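Local coordinates for Trypsin/factor XIIA inhibitor (Zea mays, PDB 1BEA), which inhibits mammalian trypsin and, specifically, activated Hageman factor (factor XIIa), as a small monomeric member of the cereal trypsin/alpha-amylase inhibitor family, at residues Trp22-Arg27 with Gly78-Leu83; Ser26-Ile31 with Arg92-Thr97; Arg46-Ile51 with Thr97-Ala102; Leu106-Ile109 with Glu114-Trp117. One frame throughout, in Å; residues are numbered along the deposited sequence.

Overall arrangement
Four contacts run from one side of this small four-helix protein to the other. Contacts 1 and 2 share S26 and R27 of helix 18-29, their centres about 6 Å apart: V24 CG2 packs on F94 CD2 at 3.8 Å and L80 CD1 on R92 N at 3.7 Å. Contact 3, about 16 Å from contact 1 between centres, meets it through L98, whose CD1 lies 4.0 Å from Y23 CE2. Contact 4 adjoins contact 3, centres about 9 Å apart and V99 CG1 at 3.8 Å from C115 SG. The protease-cleaved bond R34-L35 lies apart: the T25 side chain is about 11 Å from that of L35 and about 12 Å from that of R34.

Contact 1. Residues Trp22-Arg27 with Gly78-Leu83; sequences WYVTSR and GRLEDL
The backbones of T25, on helix 18-29, and L83, in the irregular chain leading to helix 88-95, approach to 8.8 Å between CA atoms, so only side chains bridge the gap. T25 CG2 meets L83 CD1 at 4.1 Å, the two side chains crossing at about a right angle. Beside that pair, V24, the preceding residue of the helix, brings CG1 to 4.4 Å from L80 CD2, a looser apolar touch. The rotation of T25 divides its work: with chi1 at 57° the methyl is anti to the carbonyl carbon and turns to L83, while OG1 hydrogen-bonds I31 O. Within the helix, S26 OG lies 2.6 Å from W22 O, and S26 N reaches the same oxygen from the opposite face of the carbonyl plane. On the loop side the backbone is held elsewhere: R79 O by R21, E81 O by Q91, L80 O by R88, and L80 also by the backbone of M64. R79 NE also forms a 3.0 Å salt bridge with E81 OE2, coming from above the carboxylate plane. No hydrogen bond spans the two segments; their meeting is apolar and modest, so the loop's placing probably rests largely on polar ties to helices 18-29, 56-65 and 88-95.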
loop_
_atom_site.group_PDB
_atom_site.type_symbol
_atom_site.label_atom_id
_atom_site.label_comp_id
_atom_site.label_asym_id
_atom_site.label_seq_id
_atom_site.Cartn_x
_atom_site.Cartn_y
_atom_site.Cartn_z
ATOM N N TRP A 22 4.800 2.318 -6.464
ATOM C CA TRP A 22 6.101 2.615 -7.106
ATOM C C TRP A 22 7.287 2.496 -6.195
ATOM O O TRP A 22 8.384 2.169 -6.643
ATOM C CB TRP A 22 6.133 4.052 -7.665
ATOM C CG TRP A 22 5.229 4.252 -8.797
ATOM C CD1 TRP A 22 4.443 5.337 -9.023
ATOM C CD2 TRP A 22 4.919 3.303 -9.822
ATOM N NE1 TRP A 22 3.650 5.120 -10.123
ATOM C CE2 TRP A 22 3.917 3.880 -10.635
ATOM C CE3 TRP A 22 5.385 2.013 -10.138
ATOM C CZ2 TRP A 22 3.375 3.214 -11.739
ATOM C CZ3 TRP A 22 4.855 1.362 -11.222
ATOM C CH2 TRP A 22 3.855 1.958 -12.018
ATOM N N TYR A 23 7.088 2.846 -4.933
ATOM C CA TYR A 23 8.158 2.716 -3.955
ATOM C C TYR A 23 8.423 1.195 -3.800
ATOM O O TYR A 23 9.558 0.749 -3.772
ATOM C CB TYR A 23 7.723 3.349 -2.633
ATOM C CG TYR A 23 8.662 3.097 -1.476
ATOM C CD1 TYR A 23 10.039 3.025 -1.678
ATOM C CD2 TYR A 23 8.183 2.963 -0.176
ATOM C CE1 TYR A 23 10.912 2.830 -0.624
ATOM C CE2 TYR A 23 9.056 2.767 0.895
ATOM C CZ TYR A 23 10.420 2.704 0.663
ATOM O OH TYR A 23 11.311 2.493 1.708
ATOM N N VAL A 24 7.364 0.409 -3.748
ATOM C CA VAL A 24 7.486 -1.014 -3.615
ATOM C C VAL A 24 8.115 -1.672 -4.835
ATOM O O VAL A 24 8.923 -2.588 -4.673
ATOM C CB VAL A 24 6.121 -1.668 -3.372
ATOM C CG1 VAL A 24 6.202 -3.158 -3.588
ATOM C CG2 VAL A 24 5.673 -1.385 -1.958
ATOM N N THR A 25 7.759 -1.248 -6.049
ATOM C CA THR A 25 8.346 -1.875 -7.246
ATOM C C THR A 25 9.804 -1.437 -7.489
ATOM O O THR A 25 10.610 -2.143 -8.152
ATOM C CB THR A 25 7.537 -1.575 -8.526
ATOM O OG1 THR A 25 7.426 -0.160 -8.718
ATOM C CG2 THR A 25 6.203 -2.163 -8.430
ATOM N N SER A 26 10.137 -0.268 -6.953
ATOM C CA SER A 26 11.464 0.252 -7.105
ATOM C C SER A 26 12.381 -0.746 -6.466
ATOM O O SER A 26 13.312 -1.242 -7.105
ATOM C CB SER A 26 11.583 1.576 -6.388
ATOM O OG SER A 26 10.952 2.578 -7.148
ATOM N N ARG A 27 12.071 -1.057 -5.208
ATOM C CA ARG A 27 12.853 -1.998 -4.405
ATOM C C ARG A 27 12.823 -3.470 -4.809
ATOM O O ARG A 27 13.851 -4.103 -4.981
ATOM C CB ARG A 27 12.456 -1.880 -2.939
ATOM C CG ARG A 27 13.263 -2.796 -2.047
ATOM C CD ARG A 27 13.355 -2.252 -0.644
ATOM N NE ARG A 27 14.193 -3.025 0.292
ATOM C CZ ARG A 27 14.348 -4.354 0.321
ATOM N NH1 ARG A 27 13.743 -5.160 -0.545
ATOM N NH2 ARG A 27 15.113 -4.895 1.262
ATOM N N GLY A 78 -6.457 -1.328 -6.646
ATOM C CA GLY A 78 -5.171 -1.793 -6.166
ATOM C C GLY A 78 -4.672 -3.131 -6.660
ATOM O O GLY A 78 -4.926 -3.539 -7.784
ATOM N N ARG A 79 -3.923 -3.788 -5.794
ATOM C CA ARG A 79 -3.329 -5.086 -6.069
ATOM C C ARG A 79 -2.016 -5.004 -6.818
ATOM O O ARG A 79 -1.911 -4.288 -7.823
ATOM C CB ARG A 79 -4.269 -5.972 -6.858
ATOM C CG ARG A 79 -3.713 -7.358 -7.049
ATOM C CD ARG A 79 -4.787 -8.373 -7.424
ATOM N NE ARG A 79 -4.214 -9.703 -7.706
ATOM C CZ ARG A 79 -4.429 -10.801 -6.975
ATOM N NH1 ARG A 79 -5.212 -10.763 -5.899
ATOM N NH2 ARG A 79 -3.830 -11.940 -7.312
ATOM N N LEU A 80 -1.019 -5.750 -6.316
ATOM C CA LEU A 80 0.288 -5.788 -6.936
ATOM C C LEU A 80 0.281 -7.027 -7.798
ATOM O O LEU A 80 0.021 -8.119 -7.298
ATOM C CB LEU A 80 1.400 -5.950 -5.902
ATOM C CG LEU A 80 1.442 -5.036 -4.693
ATOM C CD1 LEU A 80 2.231 -5.707 -3.552
ATOM C CD2 LEU A 80 2.082 -3.722 -5.100
ATOM N N GLU A 81 0.581 -6.856 -9.077
ATOM C CA GLU A 81 0.635 -7.975 -9.993
ATOM C C GLU A 81 2.053 -8.249 -10.454
ATOM O O GLU A 81 2.982 -7.525 -10.120
ATOM C CB GLU A 81 -0.252 -7.710 -11.199
ATOM C CG GLU A 81 -1.730 -7.843 -10.884
ATOM C CD GLU A 81 -2.072 -9.193 -10.258
ATOM O OE1 GLU A 81 -1.241 -9.764 -9.509
ATOM O OE2 GLU A 81 -3.182 -9.690 -10.517
ATOM N N ASP A 82 2.216 -9.299 -11.244
ATOM C CA ASP A 82 3.537 -9.665 -11.707
ATOM C C ASP A 82 4.094 -8.710 -12.729
ATOM O O ASP A 82 3.385 -8.195 -13.578
ATOM C CB ASP A 82 3.498 -11.061 -12.294
ATOM C CG ASP A 82 3.366 -12.122 -11.242
ATOM O OD1 ASP A 82 2.222 -12.471 -10.893
ATOM O OD2 ASP A 82 4.407 -12.603 -10.757
ATOM N N LEU A 83 5.388 -8.492 -12.634
ATOM C CA LEU A 83 6.081 -7.624 -13.556
ATOM C C LEU A 83 7.146 -8.552 -14.104
ATOM O O LEU A 83 7.609 -9.454 -13.413
ATOM C CB LEU A 83 6.681 -6.449 -12.815
ATOM C CG LEU A 83 5.593 -5.418 -12.512
ATOM C CD1 LEU A 83 6.205 -4.124 -11.995
ATOM C CD2 LEU A 83 4.802 -5.134 -13.797
#

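Contact 2. Residues Ser26-Ile31 with Arg92-Thr97; sequences SRTCGI and RGFAAT
R27 lies across one face of the F94 ring, its aliphatic chain making the contact. CD stands 4.0 Å from the ring centroid and 17° off the ring normal, a CH-pi approach, but is displaced toward the rim, 3.9 Å from both CE1 and CZ. The guanidinium beyond it is turned nearly parallel to the ring, the planes 11° apart, with F94 CD1 over one of its faces. Both side chains leave their helices with CG anti to the backbone N (chi1 -178° for R27); from there the arginine chain runs extended from CG to NE, which carries CD out over the distal half of the phenyl group. T28 fills the space nearer the F94 backbone. Its CG2 reaches F94 CB at 3.8 Å and comes obliquely to the ring, while OG1 turns back to a hydrogen bond with V24 O in the preceding helical turn. At the base of the phenylalanine, F94 O accepts from both T97 N and T97 OG1, the latter at 3.2 Å, which ties T97 back to F94. R27 is exposed, whereas the F94 ring is buried and also meets Y23 edge-to-face. Helices 18-29 and 88-95 thus come together through F94, with CA atoms of T28 and F94 7.5 Å apart. Beside them the disulfide C29-C86 bonds helix 18-29 to the chain just before helix 88-95, and S26 turns to W37 and L40 of helix 37-49.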
loop_
_atom_site.group_PDB
_atom_site.type_symbol
_atom_site.label_atom_id
_atom_site.label_comp_id
_atom_site.label_asym_id
_atom_site.label_seq_id
_atom_site.Cartn_x
_atom_site.Cartn_y
_atom_site.Cartn_z
ATOM N N SER A 26 10.137 -0.268 -6.953
ATOM C CA SER A 26 11.464 0.252 -7.105
ATOM C C SER A 26 12.381 -0.746 -6.466
ATOM O O SER A 26 13.312 -1.242 -7.105
ATOM C CB SER A 26 11.583 1.576 -6.388
ATOM O OG SER A 26 10.952 2.578 -7.148
ATOM N N ARG A 27 12.071 -1.057 -5.208
ATOM C CA ARG A 27 12.853 -1.998 -4.405
ATOM C C ARG A 27 12.823 -3.470 -4.809
ATOM O O ARG A 27 13.851 -4.103 -4.981
ATOM C CB ARG A 27 12.456 -1.880 -2.939
ATOM C CG ARG A 27 13.263 -2.796 -2.047
ATOM C CD ARG A 27 13.355 -2.252 -0.644
ATOM N NE ARG A 27 14.193 -3.025 0.292
ATOM C CZ ARG A 27 14.348 -4.354 0.321
ATOM N NH1 ARG A 27 13.743 -5.160 -0.545
ATOM N NH2 ARG A 27 15.113 -4.895 1.262
ATOM N N THR A 28 11.649 -4.039 -4.967
ATOM C CA THR A 28 11.579 -5.448 -5.305
ATOM C C THR A 28 11.797 -5.760 -6.775
ATOM O O THR A 28 12.445 -6.752 -7.107
ATOM C CB THR A 28 10.251 -6.000 -4.874
ATOM O OG1 THR A 28 9.215 -5.427 -5.691
ATOM C CG2 THR A 28 10.023 -5.650 -3.397
ATOM N N CYS A 29 11.259 -4.923 -7.650
ATOM C CA CYS A 29 11.429 -5.165 -9.056
ATOM C C CYS A 29 12.501 -4.334 -9.701
ATOM O O CYS A 29 12.897 -4.665 -10.824
ATOM C CB CYS A 29 10.157 -4.886 -9.820
ATOM S SG CYS A 29 8.710 -5.679 -9.125
ATOM N N GLY A 30 12.962 -3.264 -9.058
ATOM C CA GLY A 30 13.983 -2.441 -9.708
ATOM C C GLY A 30 13.409 -1.451 -10.745
ATOM O O GLY A 30 14.140 -0.870 -11.529
ATOM N N ILE A 31 12.092 -1.263 -10.760
ATOM C CA ILE A 31 11.515 -0.305 -11.669
ATOM C C ILE A 31 10.596 0.677 -10.942
ATOM O O ILE A 31 9.821 0.324 -10.042
ATOM C CB ILE A 31 10.735 -0.966 -12.829
ATOM C CG1 ILE A 31 9.465 -1.570 -12.274
ATOM C CG2 ILE A 31 11.652 -1.977 -13.639
ATOM C CD1 ILE A 31 8.300 -0.696 -12.530
ATOM N N ARG A 92 4.705 -8.145 -2.409
ATOM C CA ARG A 92 3.796 -8.264 -1.261
ATOM C C ARG A 92 4.530 -8.250 0.082
ATOM O O ARG A 92 4.181 -7.510 1.025
ATOM C CB ARG A 92 3.060 -9.586 -1.332
ATOM C CG ARG A 92 1.695 -9.536 -1.928
ATOM C CD ARG A 92 0.998 -10.863 -1.702
ATOM N NE ARG A 92 -0.173 -10.760 -0.833
ATOM C CZ ARG A 92 -0.190 -11.046 0.459
ATOM N NH1 ARG A 92 0.898 -11.445 1.074
ATOM N NH2 ARG A 92 -1.312 -10.985 1.131
ATOM N N GLY A 93 5.529 -9.121 0.180
ATOM C CA GLY A 93 6.307 -9.192 1.396
ATOM C C GLY A 93 6.796 -7.819 1.801
ATOM O O GLY A 93 6.632 -7.395 2.931
ATOM N N PHE A 94 7.374 -7.080 0.870
ATOM C CA PHE A 94 7.876 -5.781 1.237
ATOM C C PHE A 94 6.798 -4.752 1.510
ATOM O O PHE A 94 6.989 -3.866 2.345
ATOM C CB PHE A 94 8.788 -5.242 0.157
ATOM C CG PHE A 94 9.222 -3.831 0.408
ATOM C CD1 PHE A 94 9.997 -3.529 1.534
ATOM C CD2 PHE A 94 8.809 -2.791 -0.433
ATOM C CE1 PHE A 94 10.344 -2.218 1.820
ATOM C CE2 PHE A 94 9.151 -1.477 -0.157
ATOM C CZ PHE A 94 9.916 -1.188 0.968
ATOM N N ALA A 95 5.673 -4.853 0.802
ATOM C CA ALA A 95 4.585 -3.884 0.989
ATOM C C ALA A 95 3.983 -3.984 2.379
ATOM O O ALA A 95 3.520 -2.999 2.937
ATOM C CB ALA A 95 3.483 -4.106 -0.045
ATOM N N ALA A 96 3.980 -5.187 2.938
ATOM C CA ALA A 96 3.394 -5.368 4.250
ATOM C C ALA A 96 4.147 -4.639 5.376
ATOM O O ALA A 96 3.581 -4.416 6.442
ATOM C CB ALA A 96 3.280 -6.851 4.534
ATOM N N THR A 97 5.392 -4.212 5.125
ATOM C CA THR A 97 6.226 -3.526 6.135
ATOM C C THR A 97 6.129 -2.025 6.119
ATOM O O THR A 97 6.757 -1.332 6.913
ATOM C CB THR A 97 7.756 -3.848 5.985
ATOM O OG1 THR A 97 8.364 -2.905 5.097
ATOM C CG2 THR A 97 7.967 -5.232 5.429
#

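Contact 3. Residues Arg46-Ile51 with Thr97-Ala102; sequences RELADI and TLVTEA
L48, near the end of helix 37-49, pushes one methyl against the turn that follows helix 88-95, in the four-helix, disulfide-rich fold of the cereal trypsin/alpha-amylase inhibitors. That methyl, CD2, lies 4.0 Å from L98 CB and 4.3 Å from V99 CG1, so a single branch of the leucine touches two successive residues of the turn. With CG anti to the backbone N (chi1 -162°), the side chain reaches out from the helix to cover them; all three residues are buried and no polar bond crosses between the segments. Further out, L17 and L106 also pack on L48. L98 extends the apolar surface to Y23 and V24 of helix 18-29, and V99 extends it to L60 of helix 56-65, so side chains of three helices converge on this short turn. Its course is set by the backbone: L98 is hydrogen-bonded to C104, itself disulfide-bonded to C45 just ahead of R46, and V99 O receives L106 N at 2.9 Å. Within 46-51, the backbone oxygens of A49 and I51 are taken by R56 of helix 56-65. Residues T97 to T100 form a type I beta turn, in which T97 O is met weakly by both T100 N and T100 OG1, each at 3.0 Å.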
loop_
_atom_site.group_PDB
_atom_site.type_symbol
_atom_site.label_atom_id
_atom_site.label_comp_id
_atom_site.label_asym_id
_atom_site.label_seq_id
_atom_site.Cartn_x
_atom_site.Cartn_y
_atom_site.Cartn_z
ATOM N N ARG A 46 3.615 9.800 3.269
ATOM C CA ARG A 46 2.662 10.895 3.306
ATOM C C ARG A 46 1.269 10.417 2.927
ATOM O O ARG A 46 0.294 10.797 3.573
ATOM C CB ARG A 46 3.117 11.980 2.348
ATOM C CG ARG A 46 2.634 13.360 2.692
ATOM C CD ARG A 46 1.268 13.565 2.081
ATOM N NE ARG A 46 1.282 14.582 1.037
ATOM C CZ ARG A 46 0.781 14.410 -0.185
ATOM N NH1 ARG A 46 0.217 13.250 -0.533
ATOM N NH2 ARG A 46 0.843 15.406 -1.064
ATOM N N GLU A 47 1.156 9.585 1.891
ATOM C CA GLU A 47 -0.153 9.093 1.453
ATOM C C GLU A 47 -0.838 8.152 2.461
ATOM O O GLU A 47 -2.073 8.167 2.630
ATOM C CB GLU A 47 -0.011 8.355 0.112
ATOM C CG GLU A 47 -0.102 9.274 -1.055
ATOM C CD GLU A 47 0.410 8.652 -2.344
ATOM O OE1 GLU A 47 0.578 7.410 -2.406
ATOM O OE2 GLU A 47 0.638 9.420 -3.300
ATOM N N LEU A 48 -0.024 7.309 3.089
ATOM C CA LEU A 48 -0.496 6.360 4.080
ATOM C C LEU A 48 -0.956 7.099 5.341
ATOM O O LEU A 48 -1.915 6.704 6.004
ATOM C CB LEU A 48 0.642 5.389 4.415
ATOM C CG LEU A 48 0.386 4.028 5.102
ATOM C CD1 LEU A 48 -0.798 3.273 4.501
ATOM C CD2 LEU A 48 1.668 3.199 4.970
ATOM N N ALA A 49 -0.287 8.188 5.676
ATOM C CA ALA A 49 -0.694 8.936 6.850
ATOM C C ALA A 49 -1.959 9.762 6.644
ATOM O O ALA A 49 -2.629 10.107 7.641
ATOM C CB ALA A 49 0.405 9.832 7.288
ATOM N N ASP A 50 -2.294 10.095 5.388
ATOM C CA ASP A 50 -3.518 10.897 5.121
ATOM C C ASP A 50 -4.756 10.036 5.333
ATOM O O ASP A 50 -5.888 10.520 5.391
ATOM C CB ASP A 50 -3.526 11.446 3.691
ATOM C CG ASP A 50 -2.725 12.743 3.553
ATOM O OD1 ASP A 50 -2.659 13.531 4.514
ATOM O OD2 ASP A 50 -2.144 12.983 2.476
ATOM N N ILE A 51 -4.521 8.738 5.440
ATOM C CA ILE A 51 -5.579 7.799 5.670
ATOM C C ILE A 51 -5.726 7.663 7.198
ATOM O O ILE A 51 -4.739 7.628 7.937
ATOM C CB ILE A 51 -5.236 6.449 5.034
ATOM C CG1 ILE A 51 -5.470 6.522 3.508
ATOM C CG2 ILE A 51 -6.066 5.386 5.644
ATOM C CD1 ILE A 51 -4.899 5.364 2.722
ATOM N N THR A 97 5.392 -4.212 5.125
ATOM C CA THR A 97 6.226 -3.526 6.135
ATOM C C THR A 97 6.129 -2.025 6.119
ATOM O O THR A 97 6.757 -1.332 6.913
ATOM C CB THR A 97 7.756 -3.848 5.985
ATOM O OG1 THR A 97 8.364 -2.905 5.097
ATOM C CG2 THR A 97 7.967 -5.232 5.429
ATOM N N LEU A 98 5.325 -1.500 5.228
ATOM C CA LEU A 98 5.291 -0.061 5.129
ATOM C C LEU A 98 4.965 0.673 6.424
ATOM O O LEU A 98 5.625 1.668 6.716
ATOM C CB LEU A 98 4.350 0.354 3.993
ATOM C CG LEU A 98 5.008 0.615 2.623
ATOM C CD1 LEU A 98 6.471 0.209 2.561
ATOM C CD2 LEU A 98 4.215 -0.130 1.599
ATOM N N VAL A 99 3.975 0.211 7.206
ATOM C CA VAL A 99 3.642 0.919 8.465
ATOM C C VAL A 99 4.738 0.887 9.537
ATOM O O VAL A 99 4.808 1.754 10.425
ATOM C CB VAL A 99 2.364 0.360 9.151
ATOM C CG1 VAL A 99 1.200 0.461 8.220
ATOM C CG2 VAL A 99 2.581 -1.085 9.597
ATOM N N THR A 100 5.568 -0.139 9.452
ATOM C CA THR A 100 6.643 -0.354 10.390
ATOM C C THR A 100 7.506 0.842 10.620
ATOM O O THR A 100 7.671 1.662 9.721
ATOM C CB THR A 100 7.492 -1.440 9.886
ATOM O OG1 THR A 100 6.640 -2.539 9.627
ATOM C CG2 THR A 100 8.532 -1.837 10.911
ATOM N N GLU A 101 8.076 0.933 11.825
ATOM C CA GLU A 101 8.970 2.041 12.184
ATOM C C GLU A 101 10.233 1.989 11.332
ATOM O O GLU A 101 10.974 2.975 11.234
ATOM C CB GLU A 101 9.316 2.003 13.673
ATOM C CG GLU A 101 9.671 0.638 14.208
ATOM C CD GLU A 101 10.552 0.717 15.466
ATOM O OE1 GLU A 101 11.103 1.814 15.746
ATOM O OE2 GLU A 101 10.691 -0.317 16.176
ATOM N N ALA A 102 10.467 0.830 10.716
ATOM C CA ALA A 102 11.606 0.654 9.805
ATOM C C ALA A 102 11.230 1.472 8.579
ATOM O O ALA A 102 12.058 2.144 7.963
ATOM C CB ALA A 102 11.743 -0.801 9.419
#

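Contact 4. Residues Leu106-Ile109 with Glu114-Trp117; sequences LATI and ECPW
T108 meets the flat peptide group joining E114 to C115, its hydroxyl and its methyl both lying on the same side of that plane. OG1 is 3.2 Å from E114 O, raised from the peptide plane rather than at its edge; CG2 stands more steeply over the same oxygen, at 3.9 Å. The methyl continues to C115 SG, 3.8 Å away, so the one threonine covers a carbonyl oxygen and a sulfur together. A chi1 of 65° makes this possible: OG1 sits between the backbone N and the carbonyl carbon, and CG2, anti to the carbonyl carbon, turns toward the cysteine. V112 O is a second acceptor for the same hydroxyl, whose single proton could serve either carbonyl. The CA atoms of T108 and E114 are 6.7 Å apart, so the two irregular segments run close where the chain doubles back. C115 is disulfide-bonded to C57 of helix 56-65; T108 packs on C57, and W117 on C57 and S61. R56, the residue before C57, hydrogen-bonds A107 O. Although residues 111-127 count as a C-terminal propeptide, C115 lies among them and forms one of the five disulfides of this cereal inhibitor fold, by which the tail after the fourth helix is cross-linked to helix 56-65.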
loop_
_atom_site.group_PDB
_atom_site.type_symbol
_atom_site.label_atom_id
_atom_site.label_comp_id
_atom_site.label_asym_id
_atom_site.label_seq_id
_atom_site.Cartn_x
_atom_site.Cartn_y
_atom_site.Cartn_z
ATOM N N LEU A 106 3.948 4.404 11.198
ATOM C CA LEU A 106 2.642 5.000 11.424
ATOM C C LEU A 106 1.746 4.078 12.240
ATOM O O LEU A 106 1.672 2.873 11.983
ATOM C CB LEU A 106 1.969 5.295 10.089
ATOM C CG LEU A 106 2.555 6.488 9.353
ATOM C CD1 LEU A 106 2.275 6.362 7.867
ATOM C CD2 LEU A 106 1.961 7.751 9.950
ATOM N N ALA A 107 1.061 4.670 13.214
ATOM C CA ALA A 107 0.151 3.935 14.080
ATOM C C ALA A 107 -1.115 3.479 13.315
ATOM O O ALA A 107 -1.598 4.161 12.408
ATOM C CB ALA A 107 -0.237 4.831 15.296
ATOM N N THR A 108 -1.652 2.329 13.691
ATOM C CA THR A 108 -2.850 1.831 13.068
ATOM C C THR A 108 -3.968 1.735 14.103
ATOM O O THR A 108 -4.005 2.454 15.104
ATOM C CB THR A 108 -2.593 0.453 12.451
ATOM O OG1 THR A 108 -2.301 -0.502 13.490
ATOM C CG2 THR A 108 -1.428 0.545 11.526
ATOM N N ILE A 109 -4.895 0.833 13.850
ATOM C CA ILE A 109 -6.037 0.665 14.732
ATOM C C ILE A 109 -5.618 0.212 16.130
ATOM O O ILE A 109 -6.293 0.502 17.114
ATOM C CB ILE A 109 -7.019 -0.347 14.130
ATOM C CG1 ILE A 109 -8.273 -0.426 14.977
ATOM C CG2 ILE A 109 -6.386 -1.661 14.034
ATOM C CD1 ILE A 109 -9.433 -0.929 14.199
ATOM N N GLU A 114 2.016 -1.464 13.429
ATOM C CA GLU A 114 2.080 -2.755 12.815
ATOM C C GLU A 114 0.722 -3.235 12.417
ATOM O O GLU A 114 -0.278 -2.877 13.048
ATOM C CB GLU A 114 2.713 -3.771 13.734
ATOM C CG GLU A 114 1.684 -4.540 14.520
ATOM C CD GLU A 114 2.290 -5.157 15.753
ATOM O OE1 GLU A 114 3.540 -5.080 15.872
ATOM O OE2 GLU A 114 1.533 -5.712 16.592
ATOM N N CYS A 115 0.739 -4.056 11.364
ATOM C CA CYS A 115 -0.432 -4.670 10.732
ATOM C C CYS A 115 -0.250 -6.168 10.747
ATOM O O CYS A 115 0.111 -6.780 9.756
ATOM C CB CYS A 115 -0.544 -4.207 9.284
ATOM S SG CYS A 115 -0.981 -2.452 9.169
ATOM N N PRO A 116 -0.537 -6.779 11.885
ATOM C CA PRO A 116 -0.425 -8.223 12.160
ATOM C C PRO A 116 -1.132 -9.253 11.256
ATOM O O PRO A 116 -0.708 -10.411 11.155
ATOM C CB PRO A 116 -0.872 -8.349 13.631
ATOM C CG PRO A 116 -1.597 -7.046 13.946
ATOM C CD PRO A 116 -1.025 -6.004 13.041
ATOM N N TRP A 117 -2.190 -8.841 10.585
ATOM C CA TRP A 117 -2.924 -9.787 9.766
ATOM C C TRP A 117 -2.701 -9.593 8.281
ATOM O O TRP A 117 -2.947 -10.502 7.505
ATOM C CB TRP A 117 -4.409 -9.639 10.068
ATOM C CG TRP A 117 -4.922 -8.290 9.645
ATOM C CD1 TRP A 117 -4.901 -7.123 10.375
ATOM C CD2 TRP A 117 -5.539 -7.967 8.391
ATOM N NE1 TRP A 117 -5.473 -6.098 9.653
ATOM C CE2 TRP A 117 -5.874 -6.583 8.432
ATOM C CE3 TRP A 117 -5.846 -8.712 7.233
ATOM C CZ2 TRP A 117 -6.501 -5.930 7.360
ATOM C CZ3 TRP A 117 -6.470 -8.062 6.165
ATOM C CH2 TRP A 117 -6.790 -6.682 6.238
#